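Mannitol dehydrogenase (Helicobacter pylori, PDB 3TWO) probably catalyses the NADP(H)-dependent interconversion of cinnamyl-type alcohols and aldehydes, as a zinc-containing medium-chain alcohol dehydrogenase. Local coordinates at residues L252-L263 with F280-S291; G63-K71 with I82-C90. All blocks are in the same frame, centred on the assembly; numbering follows the deposited sequence.

The two contacts sit in the two domains of a zinc-dependent alcohol dehydrogenase. Interaction 1 joins the last two strands of the Rossmann-type sheet that carries NADPH. Interaction 2 is a beta hairpin of the GroES-like domain, and its His64 binds a zinc ion together with Cys42 and Cys160. Their centres lie 37 Å apart, on opposite sides of the chain's centre, and their nearest atoms are about 10 Å apart. Both run up to the cleft between the domains. Ser291 of interaction 1 belongs to the NADPH pocket. The side chain of His64 is about 5 Å from the cofactor. Interaction 1 also reaches the second subunit, whereas interaction 2 stays within one chain.

Interaction 1: residues L252-L263 with F280-S291; sequences LKLLTYNGDLAL and FIHLGNRKVYGS. With NDP (NADPH dihydro-nicotinamide-adenine-dinucleotide phosphate), chain F.
The last two parallel strands of the Rossmann-type sheet meet here, with Leu261 beside Val288 and Ala262 beside Tyr289. Alternating backbone bonds join them, such as Leu261 N to Lys287 O at 2.8 Å and Tyr289 N to Leu261 O at 2.9 Å. Ala262 CA lies against one face of the Tyr289 ring, 4.1 Å from its centroid, a CH-pi contact. The ring gets there because Tyr289 CG sits between the backbone N and carbonyl carbon (chi1 60°). Asp260 approaches the edge of the same ring, its carboxylate plane 89° from the ring plane. On the other face, with Leu261, Leu263 CD1 packs on Val288 CG1 at 3.6 Å. Leu252 CD1 meets Val288 CG2 at the same distance, nearly at a right angle. The extended chain of Arg286 carries NE to Leu255 O, a 3.0 Å bond tilted 29° from the carbonyl plane. Asn258 N bonds Asn285 O at 2.7 Å, fastening the turn at 256-259. Asp260 OD1 and Tyr289 OH both bond Ser172 OG. Asp260 OD1 also makes a salt bridge to Lys287 NZ of the second subunit, and reciprocally. These charges, with backbone hydrogen bonds from Val288 and Gly290, help join the dimer.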
loop_
_atom_site.group_PDB
_atom_site.type_symbol
_atom_site.label_atom_id
_atom_site.label_comp_id
_atom_site.label_asym_id
_atom_site.label_seq_id
_atom_site.Cartn_x
_atom_site.Cartn_y
_atom_site.Cartn_z
ATOM N N LEU B 252 4.535 -4.596 -8.066
ATOM C CA LEU B 252 4.462 -5.018 -6.678
ATOM C C LEU B 252 5.059 -6.417 -6.527
ATOM O O LEU B 252 5.807 -6.681 -5.598
ATOM C CB LEU B 252 3.005 -4.945 -6.142
ATOM C CG LEU B 252 2.713 -5.428 -4.710
ATOM C CD1 LEU B 252 3.459 -4.552 -3.663
ATOM C CD2 LEU B 252 1.237 -5.398 -4.377
ATOM N N LYS B 253 4.770 -7.307 -7.457
ATOM C CA LYS B 253 5.355 -8.642 -7.399
ATOM C C LYS B 253 6.905 -8.628 -7.492
ATOM O O LYS B 253 7.513 -9.609 -7.150
ATOM C CB LYS B 253 4.816 -9.554 -8.494
ATOM C CG LYS B 253 5.185 -9.062 -9.898
ATOM C CD LYS B 253 5.611 -10.215 -10.791
ATOM C CE LYS B 253 4.479 -11.071 -11.324
ATOM N NZ LYS B 253 3.181 -10.359 -11.254
ATOM N N LEU B 254 7.542 -7.552 -7.953
ATOM C CA LEU B 254 9.026 -7.560 -8.052
ATOM C C LEU B 254 9.719 -7.346 -6.697
ATOM O O LEU B 254 10.954 -7.506 -6.582
ATOM C CB LEU B 254 9.525 -6.468 -9.042
ATOM C CG LEU B 254 9.121 -6.727 -10.510
ATOM C CD1 LEU B 254 9.533 -5.582 -11.402
ATOM C CD2 LEU B 254 9.638 -8.100 -11.008
ATOM N N LEU B 255 8.948 -6.913 -5.691
ATOM C CA LEU B 255 9.552 -6.489 -4.423
ATOM C C LEU B 255 9.908 -7.674 -3.542
ATOM O O LEU B 255 9.182 -8.701 -3.456
ATOM C CB LEU B 255 8.608 -5.617 -3.624
ATOM C CG LEU B 255 8.295 -4.192 -4.093
ATOM C CD1 LEU B 255 7.390 -3.563 -3.004
ATOM C CD2 LEU B 255 9.683 -3.395 -4.257
ATOM N N THR B 256 11.001 -7.491 -2.832
ATOM C CA THR B 256 11.347 -8.462 -1.831
ATOM C C THR B 256 10.420 -8.321 -0.597
ATOM O O THR B 256 9.647 -7.330 -0.491
ATOM C CB THR B 256 12.817 -8.288 -1.457
ATOM O OG1 THR B 256 13.218 -9.448 -0.757
ATOM C CG2 THR B 256 13.017 -7.016 -0.619
ATOM N N TYR B 257 10.462 -9.315 0.294
ATOM C CA TYR B 257 9.775 -9.260 1.598
ATOM C C TYR B 257 10.159 -7.954 2.301
ATOM O O TYR B 257 11.342 -7.660 2.366
ATOM C CB TYR B 257 10.239 -10.465 2.433
ATOM C CG TYR B 257 9.679 -10.589 3.852
ATOM C CD1 TYR B 257 8.505 -11.326 4.106
ATOM C CD2 TYR B 257 10.383 -10.047 4.950
ATOM C CE1 TYR B 257 8.028 -11.498 5.446
ATOM C CE2 TYR B 257 9.916 -10.170 6.271
ATOM C CZ TYR B 257 8.744 -10.898 6.526
ATOM O OH TYR B 257 8.329 -11.071 7.844
ATOM N N ASN B 258 9.177 -7.182 2.800
ATOM C CA ASN B 258 9.407 -5.873 3.404
ATOM C C ASN B 258 9.942 -4.752 2.481
ATOM O O ASN B 258 10.365 -3.697 2.976
ATOM C CB ASN B 258 10.292 -5.991 4.645
ATOM C CG ASN B 258 9.969 -4.924 5.689
ATOM O OD1 ASN B 258 8.824 -4.560 5.903
ATOM N ND2 ASN B 258 10.989 -4.408 6.317
ATOM N N GLY B 259 9.946 -4.986 1.173
ATOM C CA GLY B 259 10.232 -3.943 0.176
ATOM C C GLY B 259 9.124 -2.874 0.039
ATOM O O GLY B 259 7.983 -3.066 0.512
ATOM N N ASP B 260 9.480 -1.723 -0.524
ATOM C CA ASP B 260 8.526 -0.584 -0.721
ATOM C C ASP B 260 8.296 -0.291 -2.199
ATOM O O ASP B 260 9.261 -0.300 -2.984
ATOM C CB ASP B 260 9.082 0.744 -0.176
ATOM C CG ASP B 260 9.114 0.855 1.327
ATOM O OD1 ASP B 260 9.752 1.826 1.769
ATOM O OD2 ASP B 260 8.520 0.067 2.076
ATOM N N LEU B 261 7.053 -0.010 -2.580
ATOM C CA LEU B 261 6.720 0.541 -3.894
ATOM C C LEU B 261 6.137 1.930 -3.641
ATOM O O LEU B 261 5.119 2.060 -2.922
ATOM C CB LEU B 261 5.642 -0.311 -4.551
ATOM C CG LEU B 261 4.903 0.154 -5.816
ATOM C CD1 LEU B 261 5.938 0.483 -6.940
ATOM C CD2 LEU B 261 3.964 -0.945 -6.318
ATOM N N ALA B 262 6.848 2.944 -4.106
ATOM C CA ALA B 262 6.468 4.313 -3.923
ATOM C C ALA B 262 5.868 4.753 -5.267
ATOM O O ALA B 262 6.530 4.627 -6.319
ATOM C CB ALA B 262 7.713 5.194 -3.663
ATOM N N LEU B 263 4.670 5.331 -5.204
ATOM C CA LEU B 263 3.916 5.748 -6.377
ATOM C C LEU B 263 3.961 7.261 -6.428
ATOM O O LEU B 263 3.483 7.932 -5.499
ATOM C CB LEU B 263 2.445 5.287 -6.270
ATOM C CG LEU B 263 2.264 3.797 -6.110
ATOM C CD1 LEU B 263 0.806 3.364 -5.814
ATOM C CD2 LEU B 263 2.907 2.958 -7.287
ATOM N N PHE B 280 -3.191 -7.193 -2.539
ATOM C CA PHE B 280 -2.215 -7.025 -1.448
ATOM C C PHE B 280 -1.910 -8.336 -0.717
ATOM O O PHE B 280 -0.756 -8.632 -0.443
ATOM C CB PHE B 280 -2.654 -5.991 -0.433
ATOM C CG PHE B 280 -2.451 -4.581 -0.895
ATOM C CD1 PHE B 280 -3.531 -3.805 -1.349
ATOM C CD2 PHE B 280 -1.196 -4.007 -0.872
ATOM C CE1 PHE B 280 -3.311 -2.446 -1.760
ATOM C CE2 PHE B 280 -0.998 -2.661 -1.291
ATOM C CZ PHE B 280 -2.052 -1.901 -1.724
ATOM N N ILE B 281 -2.944 -9.120 -0.439
ATOM C CA ILE B 281 -2.785 -10.341 0.322
ATOM C C ILE B 281 -2.073 -11.394 -0.523
ATOM O O ILE B 281 -1.209 -12.139 -0.007
ATOM C CB ILE B 281 -4.150 -10.810 0.871
ATOM C CG1 ILE B 281 -4.516 -9.875 2.052
ATOM C CG2 ILE B 281 -4.138 -12.300 1.320
ATOM C CD1 ILE B 281 -5.970 -9.810 2.370
ATOM N N HIS B 282 -2.372 -11.431 -1.821
ATOM C CA HIS B 282 -1.696 -12.412 -2.650
ATOM C C HIS B 282 -0.199 -12.088 -2.708
ATOM O O HIS B 282 0.661 -13.011 -2.657
ATOM C CB HIS B 282 -2.300 -12.455 -4.050
ATOM C CG HIS B 282 -1.570 -13.357 -4.996
ATOM N ND1 HIS B 282 -0.998 -12.898 -6.174
ATOM C CD2 HIS B 282 -1.324 -14.687 -4.952
ATOM C CE1 HIS B 282 -0.454 -13.914 -6.823
ATOM N NE2 HIS B 282 -0.635 -15.008 -6.101
ATOM N N LEU B 283 0.121 -10.799 -2.775
ATOM C CA LEU B 283 1.517 -10.390 -2.868
ATOM C C LEU B 283 1.944 -9.836 -1.525
ATOM O O LEU B 283 2.227 -8.648 -1.413
ATOM C CB LEU B 283 1.631 -9.313 -3.945
ATOM C CG LEU B 283 1.303 -9.838 -5.369
ATOM C CD1 LEU B 283 1.374 -8.665 -6.392
ATOM C CD2 LEU B 283 2.296 -11.010 -5.739
ATOM N N GLY B 284 1.863 -10.669 -0.489
ATOM C CA GLY B 284 1.903 -10.135 0.851
ATOM C C GLY B 284 3.273 -9.627 1.297
ATOM O O GLY B 284 4.298 -9.996 0.698
ATOM N N ASN B 285 3.258 -8.764 2.332
ATOM C CA ASN B 285 4.477 -8.255 3.005
ATOM C C ASN B 285 5.285 -7.352 2.089
ATOM O O ASN B 285 6.496 -7.208 2.257
ATOM C CB ASN B 285 5.377 -9.397 3.586
ATOM C CG ASN B 285 4.649 -10.217 4.645
ATOM O OD1 ASN B 285 4.408 -9.771 5.763
ATOM N ND2 ASN B 285 4.241 -11.373 4.274
ATOM N N ARG B 286 4.616 -6.758 1.112
ATOM C CA ARG B 286 5.262 -5.827 0.208
ATOM C C ARG B 286 4.479 -4.551 0.307
ATOM O O ARG B 286 3.241 -4.536 0.035
ATOM C CB ARG B 286 5.199 -6.372 -1.209
ATOM C CG ARG B 286 5.990 -7.635 -1.392
ATOM C CD ARG B 286 5.580 -8.235 -2.704
ATOM N NE ARG B 286 6.346 -9.427 -3.063
ATOM C CZ ARG B 286 5.958 -10.677 -2.843
ATOM N NH1 ARG B 286 4.848 -10.932 -2.174
ATOM N NH2 ARG B 286 6.712 -11.688 -3.229
ATOM N N LYS B 287 5.153 -3.473 0.717
ATOM C CA LYS B 287 4.400 -2.282 1.129
ATOM C C LYS B 287 4.246 -1.285 -0.029
ATOM O O LYS B 287 5.163 -1.129 -0.840
ATOM C CB LYS B 287 5.140 -1.628 2.304
ATOM C CG LYS B 287 5.315 -2.574 3.566
ATOM C CD LYS B 287 5.655 -1.751 4.790
ATOM C CE LYS B 287 6.184 -2.650 5.858
ATOM N NZ LYS B 287 6.480 -1.830 7.061
ATOM N N VAL B 288 3.130 -0.580 -0.093
ATOM C CA VAL B 288 2.891 0.396 -1.153
ATOM C C VAL B 288 2.569 1.750 -0.472
ATOM O O VAL B 288 1.845 1.796 0.538
ATOM C CB VAL B 288 1.669 -0.010 -2.031
ATOM C CG1 VAL B 288 1.396 1.028 -3.091
ATOM C CG2 VAL B 288 1.830 -1.439 -2.728
ATOM N N TYR B 289 3.108 2.848 -0.964
ATOM C CA TYR B 289 2.590 4.139 -0.478
ATOM C C TYR B 289 2.667 5.110 -1.620
ATOM O O TYR B 289 3.353 4.821 -2.643
ATOM C CB TYR B 289 3.370 4.658 0.705
ATOM C CG TYR B 289 4.843 4.875 0.405
ATOM C CD1 TYR B 289 5.279 6.132 -0.035
ATOM C CD2 TYR B 289 5.809 3.835 0.577
ATOM C CE1 TYR B 289 6.652 6.415 -0.296
ATOM C CE2 TYR B 289 7.220 4.109 0.294
ATOM C CZ TYR B 289 7.603 5.387 -0.142
ATOM O OH TYR B 289 8.915 5.746 -0.391
ATOM N N GLY B 290 1.978 6.241 -1.472
ATOM C CA GLY B 290 2.076 7.317 -2.462
ATOM C C GLY B 290 2.955 8.436 -1.913
ATOM O O GLY B 290 3.149 8.532 -0.703
ATOM N N SER B 291 3.426 9.309 -2.789
ATOM C CA SER B 291 4.210 10.497 -2.361
ATOM C C SER B 291 3.767 11.678 -3.239
ATOM O O SER B 291 3.590 11.505 -4.433
ATOM C CB SER B 291 5.722 10.267 -2.530
ATOM O OG SER B 291 6.429 11.176 -1.715
HETATM P PA NDP F . 7.398 12.543 -18.575
HETATM O O1A NDP F . 6.650 12.033 -19.735
HETATM O O2A NDP F . 8.906 12.998 -18.570
HETATM O O5B NDP F . 7.997 11.052 -18.294
HETATM C C5B NDP F . 7.117 9.805 -18.297
HETATM C C4B NDP F . 7.995 8.620 -18.682
HETATM O O4B NDP F . 7.387 7.275 -18.494
HETATM C C3B NDP F . 8.381 8.751 -20.173
HETATM O O3B NDP F . 9.836 8.511 -20.276
HETATM C C2B NDP F . 7.575 7.600 -20.832
HETATM O O2B NDP F . 8.353 7.155 -21.959
HETATM C C1B NDP F . 7.628 6.502 -19.744
HETATM N N9A NDP F . 6.444 5.612 -19.745
HETATM C C8A NDP F . 5.193 5.974 -20.112
HETATM N N7A NDP F . 4.417 4.920 -19.916
HETATM C C5A NDP F . 5.151 3.919 -19.439
HETATM C C6A NDP F . 4.865 2.619 -19.064
HETATM N N6A NDP F . 3.605 2.068 -19.145
HETATM N N1A NDP F . 5.887 1.888 -18.634
HETATM C C2A NDP F . 7.114 2.346 -18.516
HETATM N N3A NDP F . 7.412 3.579 -18.850
HETATM C C4A NDP F . 6.437 4.371 -19.328
HETATM O O3 NDP F . 6.673 12.524 -17.173
HETATM P PN NDP F . 7.158 13.194 -15.888
HETATM O O1N NDP F . 8.381 12.554 -15.352
HETATM O O2N NDP F . 7.153 14.745 -15.897
HETATM O O5D NDP F . 5.953 12.855 -14.934
HETATM C C5D NDP F . 5.510 11.415 -14.854
HETATM C C4D NDP F . 4.153 11.299 -14.040
HETATM O O4D NDP F . 4.522 11.811 -12.745
HETATM C C3D NDP F . 2.971 12.166 -14.553
HETATM O O3D NDP F . 1.744 11.400 -14.403
HETATM C C2D NDP F . 3.059 13.390 -13.611
HETATM O O2D NDP F . 1.809 13.963 -13.448
HETATM C C1D NDP F . 3.459 12.690 -12.291
HETATM N N1N NDP F . 3.969 13.617 -11.226
HETATM C C2N NDP F . 3.553 13.389 -9.895
HETATM C C3N NDP F . 3.992 14.210 -8.869
HETATM C C7N NDP F . 3.590 13.877 -7.434
HETATM O O7N NDP F . 3.238 12.727 -7.123
HETATM N N7N NDP F . 3.899 14.812 -6.542
HETATM C C4N NDP F . 4.831 15.308 -9.169
HETATM C C5N NDP F . 5.292 15.530 -10.500
HETATM C C6N NDP F . 4.863 14.710 -11.523
HETATM P P2B NDP F . 7.728 6.799 -23.348
HETATM O O1X NDP F . 8.657 7.624 -24.418
HETATM O O2X NDP F . 7.654 5.343 -23.506
HETATM O O3X NDP F . 6.293 7.480 -23.413
#

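Interaction 2: residues G63-K71 with I82-C90; sequences GHEIAGIIK and IGDVVGVGC. With ZN (zinc ion), chain G.
Strands 65-71 and 85-88 run antiparallel, their axes 4.6 Å apart at closest approach. Ile66 with Val88 and Gly68 with Val86 are hydrogen-bonded pairs. Both bonds between Gly68 and Val86 are 3.0 Å long, N to O each way. Before strand 85-88 begins, Asp84 O takes Ile70 N, and Gly83 N bonds Ile70 O at 2.8 Å. On the face with Ile66 and Val88, these two side chains run alongside each other in the same direction, CB to CB at 3.9 Å. Ile70 CG1 meets Val86 CG2 at 3.8 Å, the two side chains at about a right angle. This hairpin is part of the GroES-like domain. Ile66, Ile70 and Val88 also pack on strand 31-40, which pairs with strand 65-73. The strand pair leads into the metal site at His64. His64 NE2 binds the zinc ion at 2.1 Å, and Cys42 and Cys160 complete the protein ligands. A chi1 of 54° turns the His64 imidazole so that one face meets Cys90 SG, a sulfur-aromatic contact 3.4 Å from the ring centroid and 12° off its normal. Tyr116 meets the same ring, with the planes at about 40°.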
loop_
_atom_site.group_PDB
_atom_site.type_symbol
_atom_site.label_atom_id
_atom_site.label_comp_id
_atom_site.label_asym_id
_atom_site.label_seq_id
_atom_site.Cartn_x
_atom_site.Cartn_y
_atom_site.Cartn_z
ATOM N N GLY B 63 2.869 25.052 -15.482
ATOM C CA GLY B 63 4.255 25.276 -15.145
ATOM C C GLY B 63 4.454 25.497 -13.673
ATOM O O GLY B 63 3.932 26.457 -13.099
ATOM N N HIS B 64 5.124 24.538 -13.025
ATOM C CA HIS B 64 5.447 24.676 -11.607
ATOM C C HIS B 64 6.872 24.229 -11.366
ATOM O O HIS B 64 7.179 23.717 -10.319
ATOM C CB HIS B 64 4.434 23.969 -10.679
ATOM C CG HIS B 64 4.197 22.521 -10.992
ATOM N ND1 HIS B 64 3.047 21.867 -10.603
ATOM C CD2 HIS B 64 4.937 21.611 -11.689
ATOM C CE1 HIS B 64 3.075 20.619 -11.051
ATOM N NE2 HIS B 64 4.209 20.444 -11.713
ATOM N N GLU B 65 7.745 24.479 -12.338
ATOM C CA GLU B 65 9.185 24.348 -12.168
ATOM C C GLU B 65 9.806 25.681 -12.547
ATOM O O GLU B 65 10.079 25.958 -13.731
ATOM C CB GLU B 65 9.709 23.176 -13.027
ATOM C CG GLU B 65 9.110 21.853 -12.538
ATOM C CD GLU B 65 9.625 20.646 -13.290
ATOM O OE1 GLU B 65 10.117 20.821 -14.409
ATOM O OE2 GLU B 65 9.560 19.518 -12.760
ATOM N N ILE B 66 9.971 26.549 -11.554
ATOM C CA ILE B 66 10.246 27.924 -11.862
ATOM C C ILE B 66 11.609 28.343 -11.289
ATOM O O ILE B 66 11.892 28.119 -10.097
ATOM C CB ILE B 66 9.121 28.839 -11.293
ATOM C CG1 ILE B 66 7.774 28.609 -12.038
ATOM C CG2 ILE B 66 9.546 30.323 -11.331
ATOM C CD1 ILE B 66 6.577 28.964 -11.158
ATOM N N ALA B 67 12.462 28.923 -12.128
ATOM C CA ALA B 67 13.712 29.509 -11.612
ATOM C C ALA B 67 13.765 30.951 -12.091
ATOM O O ALA B 67 13.470 31.228 -13.289
ATOM C CB ALA B 67 14.942 28.726 -12.080
ATOM N N GLY B 68 14.113 31.887 -11.193
ATOM C CA GLY B 68 14.159 33.298 -11.580
ATOM C C GLY B 68 14.927 34.182 -10.621
ATOM O O GLY B 68 15.696 33.704 -9.767
ATOM N N ILE B 69 14.662 35.485 -10.721
ATOM C CA ILE B 69 15.357 36.511 -9.905
ATOM C C ILE B 69 14.322 37.406 -9.236
ATOM O O ILE B 69 13.287 37.782 -9.865
ATOM C CB ILE B 69 16.316 37.344 -10.789
ATOM C CG1 ILE B 69 17.387 36.400 -11.336
ATOM C CG2 ILE B 69 16.992 38.538 -9.961
ATOM C CD1 ILE B 69 18.320 36.931 -12.428
ATOM N N ILE B 70 14.600 37.753 -7.981
ATOM C CA ILE B 70 13.725 38.640 -7.249
ATOM C C ILE B 70 13.904 40.063 -7.736
ATOM O O ILE B 70 14.986 40.654 -7.641
ATOM C CB ILE B 70 13.905 38.501 -5.764
ATOM C CG1 ILE B 70 13.448 37.054 -5.378
ATOM C CG2 ILE B 70 13.174 39.638 -5.012
ATOM C CD1 ILE B 70 12.913 36.880 -3.986
ATOM N N LYS B 71 12.832 40.559 -8.321
ATOM C CA LYS B 71 12.716 41.929 -8.785
ATOM C C LYS B 71 12.201 42.866 -7.681
ATOM O O LYS B 71 12.605 44.006 -7.632
ATOM C CB LYS B 71 11.777 41.952 -9.988
ATOM C CG LYS B 71 11.626 43.289 -10.721
ATOM C CD LYS B 71 10.437 43.162 -11.716
ATOM C CE LYS B 71 10.473 44.156 -12.880
ATOM N NZ LYS B 71 11.359 43.563 -13.934
ATOM N N ILE B 82 16.157 41.987 -3.282
ATOM C CA ILE B 82 16.203 42.192 -4.731
ATOM C C ILE B 82 17.529 41.637 -5.281
ATOM O O ILE B 82 18.572 41.816 -4.662
ATOM C CB ILE B 82 16.095 43.707 -5.059
ATOM C CG1 ILE B 82 14.719 44.247 -4.571
ATOM C CG2 ILE B 82 16.426 43.992 -6.593
ATOM C CD1 ILE B 82 14.417 45.743 -4.975
ATOM N N GLY B 83 17.501 40.974 -6.435
ATOM C CA GLY B 83 18.704 40.333 -6.970
ATOM C C GLY B 83 18.876 38.867 -6.599
ATOM O O GLY B 83 19.569 38.131 -7.331
ATOM N N ASP B 84 18.248 38.416 -5.499
ATOM C CA ASP B 84 18.366 36.967 -5.116
ATOM C C ASP B 84 17.902 36.004 -6.200
ATOM O O ASP B 84 16.859 36.233 -6.873
ATOM C CB ASP B 84 17.571 36.609 -3.852
ATOM C CG ASP B 84 18.238 37.088 -2.576
ATOM O OD1 ASP B 84 19.365 37.621 -2.624
ATOM O OD2 ASP B 84 17.598 36.970 -1.507
ATOM N N VAL B 85 18.631 34.902 -6.329
ATOM C CA VAL B 85 18.249 33.859 -7.283
ATOM C C VAL B 85 17.404 32.790 -6.573
ATOM O O VAL B 85 17.793 32.268 -5.528
ATOM C CB VAL B 85 19.496 33.260 -8.036
ATOM C CG1 VAL B 85 18.997 32.348 -9.115
ATOM C CG2 VAL B 85 20.368 34.391 -8.689
ATOM N N VAL B 86 16.244 32.454 -7.144
ATOM C CA VAL B 86 15.275 31.689 -6.420
ATOM C C VAL B 86 14.496 30.705 -7.255
ATOM O O VAL B 86 14.447 30.809 -8.457
ATOM C CB VAL B 86 14.224 32.651 -5.733
ATOM C CG1 VAL B 86 14.878 33.496 -4.671
ATOM C CG2 VAL B 86 13.568 33.543 -6.763
ATOM N N GLY B 87 13.794 29.774 -6.611
ATOM C CA GLY B 87 12.915 28.886 -7.362
ATOM C C GLY B 87 11.552 28.822 -6.735
ATOM O O GLY B 87 11.392 29.099 -5.516
ATOM N N VAL B 88 10.553 28.481 -7.566
ATOM C CA VAL B 88 9.193 28.231 -7.111
ATOM C C VAL B 88 8.731 26.867 -7.640
ATOM O O VAL B 88 9.003 26.513 -8.820
ATOM C CB VAL B 88 8.222 29.375 -7.552
ATOM C CG1 VAL B 88 6.775 29.111 -7.096
ATOM C CG2 VAL B 88 8.739 30.705 -7.021
ATOM N N GLY B 89 8.011 26.125 -6.769
ATOM C CA GLY B 89 7.539 24.793 -7.086
ATOM C C GLY B 89 6.034 24.688 -7.347
ATOM O O GLY B 89 5.390 25.603 -7.903
ATOM N N CYS B 90 5.469 23.563 -6.902
ATOM C CA CYS B 90 4.063 23.222 -7.136
ATOM C C CYS B 90 3.003 23.964 -6.331
ATOM O O CYS B 90 1.797 23.836 -6.663
ATOM C CB CYS B 90 3.853 21.709 -6.887
ATOM S SG CYS B 90 4.847 20.760 -8.045
HETATM ZN ZN ZN G . 5.056 18.508 -11.425
#